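Local atomic coordinates of putative transcriptional regulator, sugar-binding family (Arthrobacter aurescens, PDB entry 3NZE), a protein that probably binds DNA and a carbohydrate effector as a transcriptional regulator of the SorC family, and can bind calcium. Residues A70-L75 / S103-R108. Numbering follows the deposited sequence.
Sequences AVSRHL and SDIMRR
S72 and R108 mark the closest backbone approach between 70-75, where helix 66-73 runs out into a loop, and 103-108, in the middle of helix 99-113; their CA atoms are 5.8 Å apart. So near an approach suits a small residue, and S72 fills the place: its CB lies 3.8 Å from CB of R108 and 4.1 Å from CG2 of the buried I105. The hydroxyl sits between its own backbone N and carbonyl carbon (chi1 71°), where OG is hydrogen-bonded to O of S69 and also accepts NH1 of R108 at 3.3 Å. That bond is long but fairly straight, 162° at the hydrogen, with OG close to the guanidinium plane. R108 reaches it with an extended chain, CB of D104 lying over one guanidinium face and CG of R73 over the other. In the R73 conformer described, one of two, its guanidinium lies tilted over R108, planes 38° apart, and its NH1 comes 3.2 Å from NH2 of R108, a contact of like charges and not a bond. A leucine in place of R108 would probably leave S72 OG without its cross-helix donor and lose the flat group between D104 and R73. Past the helix end, CD1 of L75 comes 4.0 Å from O of R108, and its side chain touches F109. Side-by-side helices following adjacent parallel strands, 59-62 and 84-87, are characteristic of the Rossmann-like α/β fold of this putative sugar-binding domain.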
ATOM      1  N   ALA A  70      -6.653  -0.948   8.984  1.00 20.47           N
ATOM      2  CA  ALA A  70      -6.226  -0.557  10.329  1.00 19.23           C
ATOM      3  C   ALA A  70      -5.930   0.937  10.394  1.00 17.74           C
ATOM      4  O   ALA A  70      -6.358   1.624  11.321  1.00 20.16           O
ATOM      5  CB  ALA A  70      -5.028  -1.376  10.769  1.00 17.59           C
ATOM      6  N   VAL A  71      -5.194   1.448   9.410  1.00 19.88           N
ATOM      7  CA  VAL A  71      -4.927   2.875   9.332  1.00 17.29           C
ATOM      8  C   VAL A  71      -6.221   3.694   9.333  1.00 18.72           C
ATOM      9  O   VAL A  71      -6.341   4.687  10.059  1.00 19.04           O
ATOM     10  CB  VAL A  71      -4.099   3.197   8.079  1.00 19.68           C
ATOM     11  CG1 VAL A  71      -3.969   4.708   7.858  1.00 20.62           C
ATOM     12  CG2 VAL A  71      -2.734   2.535   8.184  1.00 20.66           C
ATOM     13  N   SER A  72      -7.200   3.267   8.540  1.00 21.33           N
ATOM     14  CA  SER A  72      -8.424   4.037   8.405  1.00 22.16           C
ATOM     15  C   SER A  72      -9.182   4.141   9.723  1.00 24.31           C
ATOM     16  O   SER A  72      -9.915   5.097   9.943  1.00 22.55           O
ATOM     17  CB  SER A  72      -9.330   3.441   7.327  1.00 22.02           C
ATOM     18  OG  SER A  72      -9.896   2.209   7.747  1.00 24.83           O
ATOM     19  N   ARG A  73      -9.010   3.153  10.592  1.00 22.38           N
ATOM     20  CA  ARG A  73      -9.684   3.169  11.884  0.53 25.19           C
ATOM     21  C   ARG A  73      -9.083   4.175  12.861  1.00 24.44           C
ATOM     22  O   ARG A  73      -9.713   4.523  13.857  1.00 29.35           O
ATOM     23  CB  ARG A  73      -9.695   1.773  12.508  0.53 22.90           C
ATOM     24  CG  ARG A  73     -10.563   0.787  11.760  0.53 27.98           C
ATOM     25  CD  ARG A  73     -10.653  -0.531  12.496  0.53 30.42           C
ATOM     26  NE  ARG A  73     -11.307  -1.548  11.683  0.53 36.39           N
ATOM     27  CZ  ARG A  73     -12.623  -1.720  11.610  0.53 38.34           C
ATOM     28  NH1 ARG A  73     -13.121  -2.676  10.838  0.53 38.26           N
ATOM     29  NH2 ARG A  73     -13.440  -0.939  12.306  0.53 36.96           N
ATOM     30  N   HIS A  74      -7.873   4.655  12.571  1.00 23.99           N
ATOM     31  CA  HIS A  74      -7.178   5.549  13.511  1.00 26.48           C
ATOM     32  C   HIS A  74      -7.062   7.004  13.062  1.00 27.06           C
ATOM     33  O   HIS A  74      -6.435   7.830  13.737  1.00 27.24           O
ATOM     34  CB  HIS A  74      -5.793   4.982  13.854  1.00 24.26           C
ATOM     35  CG  HIS A  74      -5.847   3.653  14.541  1.00 23.21           C
ATOM     36  ND1 HIS A  74      -6.176   3.518  15.870  1.00 28.96           N
ATOM     37  CD2 HIS A  74      -5.627   2.400  14.080  1.00 22.91           C
ATOM     38  CE1 HIS A  74      -6.154   2.241  16.200  1.00 29.27           C
ATOM     39  NE2 HIS A  74      -5.813   1.541  15.135  1.00 29.06           N
ATOM     40  N   LEU A  75      -7.673   7.322  11.926  1.00 23.48           N
ATOM     41  CA  LEU A  75      -7.638   8.679  11.405  1.00 24.70           C
ATOM     42  C   LEU A  75      -8.234   9.695  12.379  1.00 30.70           C
ATOM     43  O   LEU A  75      -9.248   9.429  13.023  1.00 37.70           O
ATOM     44  CB  LEU A  75      -8.381   8.739  10.071  1.00 22.09           C
ATOM     45  CG  LEU A  75      -7.804   7.865   8.947  1.00 20.23           C
ATOM     46  CD1 LEU A  75      -8.634   8.024   7.680  1.00 23.90           C
ATOM     47  CD2 LEU A  75      -6.356   8.245   8.671  1.00 23.21           C
ATOM     48  N   SER A 103     -15.000  -0.692   0.727  1.00 16.76           N
ATOM     49  CA  SER A 103     -15.889   0.456   0.858  1.00 20.66           C
ATOM     50  C   SER A 103     -15.805   1.112   2.240  1.00 23.63           C
ATOM     51  O   SER A 103     -15.828   2.339   2.351  1.00 22.13           O
ATOM     52  CB  SER A 103     -17.327   0.063   0.545  1.00 25.82           C
ATOM     53  OG  SER A 103     -18.201   1.152   0.780  1.00 28.68           O
ATOM     54  N   ASP A 104     -15.716   0.298   3.287  1.00 17.07           N
ATOM     55  CA  ASP A 104     -15.632   0.828   4.643  1.00 20.35           C
ATOM     56  C   ASP A 104     -14.370   1.650   4.839  1.00 16.64           C
ATOM     57  O   ASP A 104     -14.392   2.676   5.527  1.00 20.11           O
ATOM     58  CB  ASP A 104     -15.713  -0.295   5.685  1.00 18.67           C
ATOM     59  CG  ASP A 104     -17.119  -0.876   5.805  1.00 23.35           C
ATOM     60  OD1 ASP A 104     -18.052  -0.265   5.254  1.00 25.87           O
ATOM     61  OD2 ASP A 104     -17.283  -1.924   6.459  1.00 28.51           O
ATOM     62  N   ILE A 105     -13.278   1.185   4.244  1.00 17.25           N
ATOM     63  CA  ILE A 105     -12.006   1.910   4.305  1.00 17.57           C
ATOM     64  C   ILE A 105     -12.165   3.270   3.646  1.00 21.62           C
ATOM     65  O   ILE A 105     -11.845   4.307   4.243  1.00 21.84           O
ATOM     66  CB  ILE A 105     -10.867   1.121   3.622  1.00 18.53           C
ATOM     67  CG1 ILE A 105     -10.556  -0.145   4.419  1.00 22.30           C
ATOM     68  CG2 ILE A 105      -9.603   1.978   3.490  1.00 20.07           C
ATOM     69  CD1 ILE A 105      -9.684  -1.121   3.679  1.00 23.98           C
HETATM   70  N   MSE A 106     -12.691   3.276   2.423  1.00 17.95           N
HETATM   71  CA  MSE A 106     -12.875   4.543   1.720  1.00 19.17           C
HETATM   72  C   MSE A 106     -13.795   5.500   2.490  1.00 17.69           C
HETATM   73  O   MSE A 106     -13.507   6.695   2.599  1.00 19.40           O
HETATM   74  CB  MSE A 106     -13.331   4.326   0.268  1.00 16.94           C
HETATM   75  CG  MSE A 106     -12.463   3.364  -0.526  1.00 19.07           C
HETATM   76 SE   MSE A 106     -10.639   4.053  -0.756  0.74 25.65          SE
HETATM   77  CE  MSE A 106     -11.059   5.777  -1.537  1.00 27.95           C
ATOM     78  N   ARG A 107     -14.897   4.982   3.030  1.00 18.09           N
ATOM     79  CA  ARG A 107     -15.815   5.790   3.844  1.00 19.16           C
ATOM     80  C   ARG A 107     -15.149   6.438   5.065  1.00 19.81           C
ATOM     81  O   ARG A 107     -15.370   7.615   5.345  1.00 19.61           O
ATOM     82  CB  ARG A 107     -17.028   4.952   4.280  1.00 25.06           C
ATOM     83  CG  ARG A 107     -17.941   4.567   3.134  1.00 31.90           C
ATOM     84  CD  ARG A 107     -19.136   3.723   3.602  1.00 33.67           C
ATOM     85  NE  ARG A 107     -19.877   3.195   2.452  1.00 37.67           N
ATOM     86  CZ  ARG A 107     -21.076   3.627   2.071  1.00 39.98           C
ATOM     87  NH1 ARG A 107     -21.665   3.096   1.003  1.00 32.90           N
ATOM     88  NH2 ARG A 107     -21.693   4.584   2.756  1.00 38.13           N
ATOM     89  N   ARG A 108     -14.328   5.675   5.782  1.00 20.16           N
ATOM     90  CA  ARG A 108     -13.578   6.214   6.919  1.00 24.32           C
ATOM     91  C   ARG A 108     -12.668   7.375   6.512  1.00 17.15           C
ATOM     92  O   ARG A 108     -12.554   8.371   7.243  1.00 19.09           O
ATOM     93  CB  ARG A 108     -12.768   5.105   7.598  1.00 21.56           C
ATOM     94  CG  ARG A 108     -13.644   4.171   8.457  1.00 27.46           C
ATOM     95  CD  ARG A 108     -12.863   2.975   8.989  1.00 26.78           C
ATOM     96  NE  ARG A 108     -13.760   1.862   9.282  1.00 37.68           N
ATOM     97  CZ  ARG A 108     -13.582   0.621   8.844  1.00 26.09           C
ATOM     98  NH1 ARG A 108     -12.527   0.313   8.106  1.00 24.02           N
ATOM     99  NH2 ARG A 108     -14.455  -0.318   9.166  1.00 31.44           N
TER